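Local coordinates for protein FACT complex subunit SPT16 (Ashbya gossypii, PDB 6A8M) that probably acts, as a subunit of the FACT histone chaperone, to reorganize nucleosomes during transcription, DNA replication and DNA repair, here represented by its N-terminal peptidase-like region, at residues V34-S39 against K143-W148; Y59-T64 against A79-Y84. All coordinates share one frame; numbering follows the deposited sequence.

Contact 1: V34-S39 against K143-W148; sequences VFILGS and KFITEW
Ile36 meets Trp148, and the two side chains cross at about a right angle. Ile36 CG1 sits over one face of the indole in a CH-pi contact, 3.7 Å from the centroid of the five-membered ring. Ile36 CD1 lies above the same face near the nitrogen, 3.3 Å from Trp148 NE1. The other branch turns toward the start of the helix: Ile36 CG2 lies 3.8 Å from Ile145 CG1 and 4.0 Å from Phe144 CE2. CG2 points there because it is anti to the backbone N, while CG1 is beside that N (chi1 -41°). Val34 CG1 touches the six-membered ring at Trp148 CZ2, 3.8 Å away. Gly38 CA packs 4.2 Å from Ile145 CB, and a CB on this glycine would come tight against Ile145 CG2.

Further out, Phe118 of helix 113-128 stacks edge-to-face with both Phe144 and Trp148, and Leu65 of the next strand touches Ile36 and Trp148. With an alanine in place of the Trp148 indole, a gap would probably open beside Ile36 and Val34, and Phe118 would lose one aromatic partner. Helix 143-158 is thus held on strand 32-37 of the N-terminal lobe by apolar burial, without polar bonds between the segments.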
ATOM      1  N   VAL A  34       7.457  13.944  15.801  1.00 15.61           N
ATOM      2  CA  VAL A  34       6.395  14.907  15.512  1.00 15.94           C
ATOM      3  C   VAL A  34       5.840  14.657  14.110  1.00 15.68           C
ATOM      4  O   VAL A  34       6.596  14.666  13.131  1.00 16.42           O
ATOM      5  CB  VAL A  34       6.875  16.365  15.630  1.00 17.19           C
ATOM      6  CG1 VAL A  34       5.700  17.299  15.390  1.00 15.30           C
ATOM      7  CG2 VAL A  34       7.517  16.638  17.019  1.00 16.41           C
ATOM      8  N   PHE A  35       4.518  14.473  14.016  1.00 14.23           N
ATOM      9  CA  PHE A  35       3.816  14.275  12.751  1.00 13.68           C
ATOM     10  C   PHE A  35       2.714  15.319  12.638  1.00 14.22           C
ATOM     11  O   PHE A  35       1.918  15.478  13.570  1.00 16.11           O
ATOM     12  CB  PHE A  35       3.212  12.867  12.664  1.00 12.47           C
ATOM     13  CG  PHE A  35       4.229  11.777  12.847  1.00 13.61           C
ATOM     14  CD1 PHE A  35       5.004  11.380  11.779  1.00 14.84           C
ATOM     15  CD2 PHE A  35       4.417  11.178  14.075  1.00 12.91           C
ATOM     16  CE1 PHE A  35       5.958  10.386  11.924  1.00 16.76           C
ATOM     17  CE2 PHE A  35       5.377  10.176  14.237  1.00 14.77           C
ATOM     18  CZ  PHE A  35       6.148   9.785  13.157  1.00 16.79           C
ATOM     19  N   ILE A  36       2.652  16.009  11.498  1.00 15.61           N
ATOM     20  CA  ILE A  36       1.721  17.121  11.325  1.00 15.20           C
ATOM     21  C   ILE A  36       0.912  16.866  10.069  1.00 15.58           C
ATOM     22  O   ILE A  36       1.472  16.813   8.968  1.00 17.78           O
ATOM     23  CB  ILE A  36       2.431  18.484  11.233  1.00 18.31           C
ATOM     24  CG1 ILE A  36       3.580  18.576  12.243  1.00 18.76           C
ATOM     25  CG2 ILE A  36       1.424  19.612  11.447  1.00 19.96           C
ATOM     26  CD1 ILE A  36       4.906  18.087  11.696  1.00 18.06           C
ATOM     27  N   LEU A  37      -0.401  16.747  10.223  1.00 15.08           N
ATOM     28  CA  LEU A  37      -1.286  16.537   9.090  1.00 15.62           C
ATOM     29  C   LEU A  37      -2.014  17.850   8.839  1.00 16.03           C
ATOM     30  O   LEU A  37      -2.675  18.376   9.737  1.00 16.67           O
ATOM     31  CB  LEU A  37      -2.269  15.396   9.367  1.00 17.13           C
ATOM     32  CG  LEU A  37      -2.588  14.557   8.116  1.00 20.08           C
ATOM     33  CD1 LEU A  37      -3.114  13.213   8.513  1.00 21.96           C
ATOM     34  CD2 LEU A  37      -3.559  15.286   7.166  1.00 22.18           C
ATOM     35  N   GLY A  38      -1.873  18.395   7.634  1.00 17.38           N
ATOM     36  CA  GLY A  38      -2.600  19.607   7.327  1.00 19.21           C
ATOM     37  C   GLY A  38      -3.949  19.300   6.710  1.00 19.26           C
ATOM     38  O   GLY A  38      -4.695  18.465   7.224  1.00 18.26           O
ATOM     39  N   SER A  39      -4.275  19.948   5.597  1.00 21.54           N
ATOM     40  CA  SER A  39      -5.525  19.632   4.924  1.00 21.83           C
ATOM     41  C   SER A  39      -5.398  18.302   4.191  1.00 20.85           C
ATOM     42  O   SER A  39      -4.325  17.939   3.693  1.00 21.77           O
ATOM     43  CB  SER A  39      -5.907  20.749   3.946  1.00 26.09           C
ATOM     44  OG  SER A  39      -6.163  21.960   4.649  1.00 31.34           O
ATOM     45  N   LYS A 143      -3.493  26.527   6.709  1.00 24.13           N
ATOM     46  CA  LYS A 143      -3.014  27.484   7.702  1.00 26.54           C
ATOM     47  C   LYS A 143      -2.323  26.782   8.870  1.00 27.08           C
ATOM     48  O   LYS A 143      -1.287  27.246   9.365  1.00 26.98           O
ATOM     49  CB  LYS A 143      -4.212  28.320   8.180  1.00 28.86           C
ATOM     50  CG  LYS A 143      -3.893  29.597   8.887  1.00 30.45           C
ATOM     51  CD  LYS A 143      -5.160  30.373   9.270  1.00 32.37           C
ATOM     52  CE  LYS A 143      -5.955  30.878   8.057  1.00 31.73           C
ATOM     53  NZ  LYS A 143      -5.358  32.026   7.329  1.00 33.33           N
ATOM     54  N   PHE A 144      -2.869  25.644   9.303  1.00 26.46           N
ATOM     55  CA  PHE A 144      -2.373  24.955  10.496  1.00 23.31           C
ATOM     56  C   PHE A 144      -0.935  24.488  10.304  1.00 21.57           C
ATOM     57  O   PHE A 144      -0.039  24.848  11.076  1.00 22.76           O
ATOM     58  CB  PHE A 144      -3.309  23.784  10.795  1.00 20.49           C
ATOM     59  CG  PHE A 144      -2.953  22.949  12.010  1.00 20.26           C
ATOM     60  CD1 PHE A 144      -3.410  23.303  13.280  1.00 20.39           C
ATOM     61  CD2 PHE A 144      -2.273  21.743  11.868  1.00 21.50           C
ATOM     62  CE1 PHE A 144      -3.154  22.489  14.408  1.00 19.89           C
ATOM     63  CE2 PHE A 144      -2.001  20.939  12.976  1.00 20.04           C
ATOM     64  CZ  PHE A 144      -2.444  21.320  14.257  1.00 20.76           C
ATOM     65  N   ILE A 145      -0.687  23.694   9.261  1.00 21.67           N
ATOM     66  CA  ILE A 145       0.673  23.207   9.053  1.00 22.84           C
ATOM     67  C   ILE A 145       1.615  24.343   8.674  1.00 23.88           C
ATOM     68  O   ILE A 145       2.807  24.302   9.008  1.00 23.60           O
ATOM     69  CB  ILE A 145       0.702  22.068   8.014  1.00 20.52           C
ATOM     70  CG1 ILE A 145       2.046  21.340   8.078  1.00 21.35           C
ATOM     71  CG2 ILE A 145       0.424  22.595   6.605  1.00 19.15           C
ATOM     72  CD1 ILE A 145       2.072  20.016   7.354  1.00 20.05           C
ATOM     73  N   THR A 146       1.115  25.376   7.984  1.00 24.88           N
ATOM     74  CA  THR A 146       1.996  26.473   7.596  1.00 23.37           C
ATOM     75  C   THR A 146       2.449  27.257   8.821  1.00 24.24           C
ATOM     76  O   THR A 146       3.621  27.639   8.918  1.00 25.40           O
ATOM     77  CB  THR A 146       1.295  27.379   6.584  1.00 24.37           C
ATOM     78  OG1 THR A 146       1.006  26.625   5.396  1.00 25.83           O
ATOM     79  CG2 THR A 146       2.180  28.584   6.215  1.00 24.96           C
ATOM     80  N   GLU A 147       1.549  27.473   9.783  1.00 24.08           N
ATOM     81  CA  GLU A 147       1.973  28.083  11.036  1.00 23.20           C
ATOM     82  C   GLU A 147       2.971  27.191  11.771  1.00 21.09           C
ATOM     83  O   GLU A 147       3.966  27.690  12.318  1.00 20.94           O
ATOM     84  CB  GLU A 147       0.766  28.405  11.923  1.00 23.96           C
ATOM     85  CG  GLU A 147       0.061  29.717  11.573  1.00 28.03           C
ATOM     86  CD  GLU A 147      -0.714  30.328  12.740  1.00 28.31           C
ATOM     87  OE1 GLU A 147      -1.102  29.574  13.659  1.00 28.92           O
ATOM     88  OE2 GLU A 147      -0.939  31.564  12.733  1.00 28.42           O
ATOM     89  N   TRP A 148       2.723  25.869  11.794  1.00 20.76           N
ATOM     90  CA  TRP A 148       3.656  24.940  12.432  1.00 18.92           C
ATOM     91  C   TRP A 148       5.055  25.022  11.813  1.00 18.84           C
ATOM     92  O   TRP A 148       6.059  25.056  12.535  1.00 19.54           O
ATOM     93  CB  TRP A 148       3.143  23.492  12.357  1.00 19.09           C
ATOM     94  CG  TRP A 148       4.301  22.524  12.605  1.00 18.72           C
ATOM     95  CD1 TRP A 148       5.031  21.838  11.670  1.00 19.20           C
ATOM     96  CD2 TRP A 148       4.913  22.240  13.873  1.00 18.07           C
ATOM     97  NE1 TRP A 148       6.039  21.122  12.282  1.00 19.65           N
ATOM     98  CE2 TRP A 148       5.984  21.350  13.636  1.00 17.10           C
ATOM     99  CE3 TRP A 148       4.644  22.636  15.187  1.00 18.52           C
ATOM    100  CZ2 TRP A 148       6.782  20.850  14.663  1.00 18.22           C
ATOM    101  CZ3 TRP A 148       5.456  22.150  16.214  1.00 18.14           C
ATOM    102  CH2 TRP A 148       6.497  21.259  15.945  1.00 18.40           C
TER

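Contact 2: Y59-T64 against A79-Y84; sequences YEFPTT and AAKTRY
Pro62 O is held from two sides of the contact. Thr64 OG1, at the start of strand 64-68, donates back to it at 2.8 Å, and Lys81 NZ reaches it from helix 79-95 in a weak bond of 3.2 Å. The threonine hydroxyl stands above the carbonyl plane, 56° out of it. It therefore does not lie on a lone pair. The same hydroxyl is also hydrogen-bonded to Thr77 OG1, which links the start of that strand to the neighbouring strand 72-77.

The ammonium of Lys81 has a second, shorter bond. NZ donates to a water at 2.7 Å, and that water donates to Thr63 O. The lysine chain runs extended as far as CE, and the turn at chi4 (81°) swings NZ to the loop backbone.

The stem of the lysine does apolar work. It runs past Phe61 in the opposite direction, with Lys81 CD 3.6 Å from Phe61 CD2. The Lys81 and Pro62 side chains cross at about a right angle, with Lys81 CE 3.8 Å from Pro62 CD. Tyr84 CB lies at the edge of the Phe61 ring, near its plane, 4.3 Å from Phe61 CZ. Ile7 touches both aromatic residues, so the N-terminal part of the chain joins this patch.

Thr63 and Thr64 both face Leu37 and form a G1 beta bulge where the loop enters strand 64-68. The contact joins the first turns of helix 79-95 to the loop between helix 48-57 and this strand, in the N-terminal lobe. The lysine thus reaches Pro62 O directly, though weakly, and Thr63 O of the bulge through the water. The ammonium charge is probably eased by the Pro62 carbonyl dipole and the bound water; no salt bridge joins these two segments.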
ATOM      1  N   TYR A  59      -8.546   6.282  10.627  1.00 18.29           N
ATOM      2  CA  TYR A  59      -9.060   7.404   9.850  1.00 17.69           C
ATOM      3  C   TYR A  59      -7.982   8.464   9.797  1.00 18.57           C
ATOM      4  O   TYR A  59      -7.167   8.572  10.715  1.00 18.81           O
ATOM      5  CB  TYR A  59     -10.300   8.043  10.476  1.00 18.73           C
ATOM      6  CG  TYR A  59     -11.434   7.088  10.640  1.00 22.67           C
ATOM      7  CD1 TYR A  59     -12.340   6.900   9.610  1.00 25.47           C
ATOM      8  CD2 TYR A  59     -11.585   6.350  11.800  1.00 24.65           C
ATOM      9  CE1 TYR A  59     -13.388   6.023   9.735  1.00 27.36           C
ATOM     10  CE2 TYR A  59     -12.640   5.445  11.935  1.00 28.96           C
ATOM     11  CZ  TYR A  59     -13.538   5.298  10.886  1.00 30.17           C
ATOM     12  OH  TYR A  59     -14.599   4.415  10.967  1.00 32.93           O
ATOM     13  N   GLU A  60      -7.993   9.247   8.726  1.00 17.83           N
ATOM     14  CA  GLU A  60      -7.146  10.428   8.660  1.00 18.77           C
ATOM     15  C   GLU A  60      -7.819  11.563   9.438  1.00 19.48           C
ATOM     16  O   GLU A  60      -9.022  11.808   9.282  1.00 18.39           O
ATOM     17  CB  GLU A  60      -6.888  10.810   7.199  1.00 20.99           C
ATOM     18  CG  GLU A  60      -5.934  11.965   7.027  1.00 23.04           C
ATOM     19  CD  GLU A  60      -5.779  12.436   5.591  1.00 25.48           C
ATOM     20  OE1 GLU A  60      -6.775  12.892   4.982  1.00 27.06           O
ATOM     21  OE2 GLU A  60      -4.653  12.380   5.081  1.00 24.91           O
ATOM     22  N   PHE A  61      -7.060  12.222  10.318  1.00 16.56           N
ATOM     23  CA  PHE A  61      -7.553  13.372  11.074  1.00 17.05           C
ATOM     24  C   PHE A  61      -6.877  14.614  10.523  1.00 17.88           C
ATOM     25  O   PHE A  61      -5.715  14.894  10.866  1.00 18.16           O
ATOM     26  CB  PHE A  61      -7.267  13.231  12.578  1.00 18.10           C
ATOM     27  CG  PHE A  61      -8.315  12.457  13.363  1.00 20.63           C
ATOM     28  CD1 PHE A  61      -8.899  11.308  12.852  1.00 23.63           C
ATOM     29  CD2 PHE A  61      -8.665  12.860  14.641  1.00 20.77           C
ATOM     30  CE1 PHE A  61      -9.860  10.605  13.593  1.00 23.34           C
ATOM     31  CE2 PHE A  61      -9.610  12.161  15.393  1.00 24.35           C
ATOM     32  CZ  PHE A  61     -10.205  11.032  14.869  1.00 23.59           C
ATOM     33  N   PRO A  62      -7.516  15.365   9.633  1.00 18.10           N
ATOM     34  CA  PRO A  62      -6.864  16.557   9.092  1.00 17.23           C
ATOM     35  C   PRO A  62      -6.600  17.590  10.177  1.00 16.09           C
ATOM     36  O   PRO A  62      -7.192  17.562  11.262  1.00 16.89           O
ATOM     37  CB  PRO A  62      -7.871  17.079   8.062  1.00 18.84           C
ATOM     38  CG  PRO A  62      -8.612  15.864   7.650  1.00 20.42           C
ATOM     39  CD  PRO A  62      -8.771  15.069   8.920  1.00 18.90           C
ATOM     40  N   THR A  63      -5.674  18.500   9.865  1.00 15.65           N
ATOM     41  CA  THR A  63      -5.388  19.648  10.725  1.00 16.30           C
ATOM     42  C   THR A  63      -5.096  19.207  12.161  1.00 15.04           C
ATOM     43  O   THR A  63      -5.725  19.656  13.118  1.00 19.96           O
ATOM     44  CB  THR A  63      -6.561  20.630  10.673  1.00 18.52           C
ATOM     45  OG1 THR A  63      -6.940  20.824   9.304  1.00 22.65           O
ATOM     46  CG2 THR A  63      -6.171  21.956  11.238  1.00 20.47           C
ATOM     47  N   THR A  64      -4.166  18.264  12.294  1.00 14.71           N
ATOM     48  CA  THR A  64      -3.908  17.574  13.548  1.00 15.18           C
ATOM     49  C   THR A  64      -2.418  17.327  13.680  1.00 14.58           C
ATOM     50  O   THR A  64      -1.767  16.949  12.706  1.00 14.69           O
ATOM     51  CB  THR A  64      -4.652  16.227  13.600  1.00 15.12           C
ATOM     52  OG1 THR A  64      -6.054  16.480  13.635  1.00 15.45           O
ATOM     53  CG2 THR A  64      -4.248  15.404  14.820  1.00 15.56           C
ATOM     54  N   ALA A  79     -11.894  20.644  18.594  1.00 23.67           N
ATOM     55  CA  ALA A  79     -12.809  20.186  19.631  1.00 25.24           C
ATOM     56  C   ALA A  79     -13.688  19.046  19.126  1.00 24.73           C
ATOM     57  O   ALA A  79     -14.002  18.114  19.877  1.00 25.42           O
ATOM     58  CB  ALA A  79     -13.663  21.356  20.123  1.00 25.93           C
ATOM     59  N   ALA A  80     -14.102  19.108  17.857  1.00 25.59           N
ATOM     60  CA  ALA A  80     -14.949  18.059  17.293  1.00 26.67           C
ATOM     61  C   ALA A  80     -14.197  16.739  17.170  1.00 28.59           C
ATOM     62  O   ALA A  80     -14.749  15.673  17.464  1.00 30.85           O
ATOM     63  CB  ALA A  80     -15.483  18.497  15.933  1.00 27.81           C
ATOM     64  N   LYS A  81     -12.937  16.785  16.735  1.00 26.87           N
ATOM     65  CA  LYS A  81     -12.163  15.552  16.642  1.00 24.98           C
ATOM     66  C   LYS A  81     -11.812  15.020  18.019  1.00 23.56           C
ATOM     67  O   LYS A  81     -11.715  13.799  18.204  1.00 22.99           O
ATOM     68  CB  LYS A  81     -10.895  15.775  15.817  1.00 24.30           C
ATOM     69  CG  LYS A  81     -11.179  15.978  14.333  1.00 26.80           C
ATOM     70  CD  LYS A  81      -9.909  16.024  13.516  1.00 27.77           C
ATOM     71  CE  LYS A  81     -10.180  16.550  12.114  1.00 29.23           C
ATOM     72  NZ  LYS A  81     -10.263  18.030  12.082  1.00 28.95           N
ATOM     73  N   THR A  82     -11.606  15.919  18.984  1.00 22.39           N
ATOM     74  CA  THR A  82     -11.348  15.509  20.356  1.00 25.42           C
ATOM     75  C   THR A  82     -12.485  14.655  20.902  1.00 28.05           C
ATOM     76  O   THR A  82     -12.249  13.742  21.704  1.00 29.23           O
ATOM     77  CB  THR A  82     -11.112  16.756  21.218  1.00 26.64           C
ATOM     78  OG1 THR A  82      -9.905  17.396  20.786  1.00 29.48           O
ATOM     79  CG2 THR A  82     -10.963  16.400  22.670  1.00 25.87           C
ATOM     80  N   ARG A  83     -13.715  14.901  20.439  1.00 29.84           N
ATOM     81  CA  ARG A  83     -14.858  14.114  20.893  1.00 30.90           C
ATOM     82  C   ARG A  83     -14.712  12.633  20.550  1.00 29.36           C
ATOM     83  O   ARG A  83     -15.169  11.777  21.318  1.00 33.22           O
ATOM     84  CB  ARG A  83     -16.151  14.676  20.295  1.00 32.22           C
ATOM     85  N   TYR A  84     -14.084  12.305  19.412  1.00 23.80           N
ATOM     86  CA  TYR A  84     -13.885  10.904  19.063  1.00 24.92           C
ATOM     87  C   TYR A  84     -12.835  10.241  19.937  1.00 25.57           C
ATOM     88  O   TYR A  84     -12.799   9.007  20.023  1.00 25.85           O
ATOM     89  CB  TYR A  84     -13.467  10.765  17.601  1.00 28.47           C
ATOM     90  CG  TYR A  84     -14.486  11.257  16.604  1.00 34.73           C
ATOM     91  CD1 TYR A  84     -15.711  10.623  16.464  1.00 37.98           C
ATOM     92  CD2 TYR A  84     -14.202  12.341  15.777  1.00 38.64           C
ATOM     93  CE1 TYR A  84     -16.640  11.067  15.543  1.00 41.66           C
ATOM     94  CE2 TYR A  84     -15.121  12.793  14.853  1.00 42.34           C
ATOM     95  CZ  TYR A  84     -16.341  12.157  14.741  1.00 44.58           C
ATOM     96  OH  TYR A  84     -17.258  12.607  13.815  1.00 48.10           O
TER
HETATM   97  O   HOH W   1      -8.498  19.457  13.625  1.00 36.60           O

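In the fold
Contacts 1 and 2 belong to the same N-terminal lobe, with centres about 13 Å apart, and contact 2 is nested along the chain inside the loop that contact 1 closes. They meet at the sheet: Gly38 O with Thr63 N, and Leu37 N with Thr64 O, make probable backbone hydrogen bonds. Phe144 also packs on Thr63. Contact 1 is buried and brings a helix onto a central strand. Contact 2 is only partly buried and joins the start of helix 79-95 to the loop ahead of strand 64-68. Their chemistry follows: branched aliphatic and aromatic groups in the first, in the second a lysine that packs its stem on Phe61 and Pro62 and gives its ammonium to a carbonyl and a water.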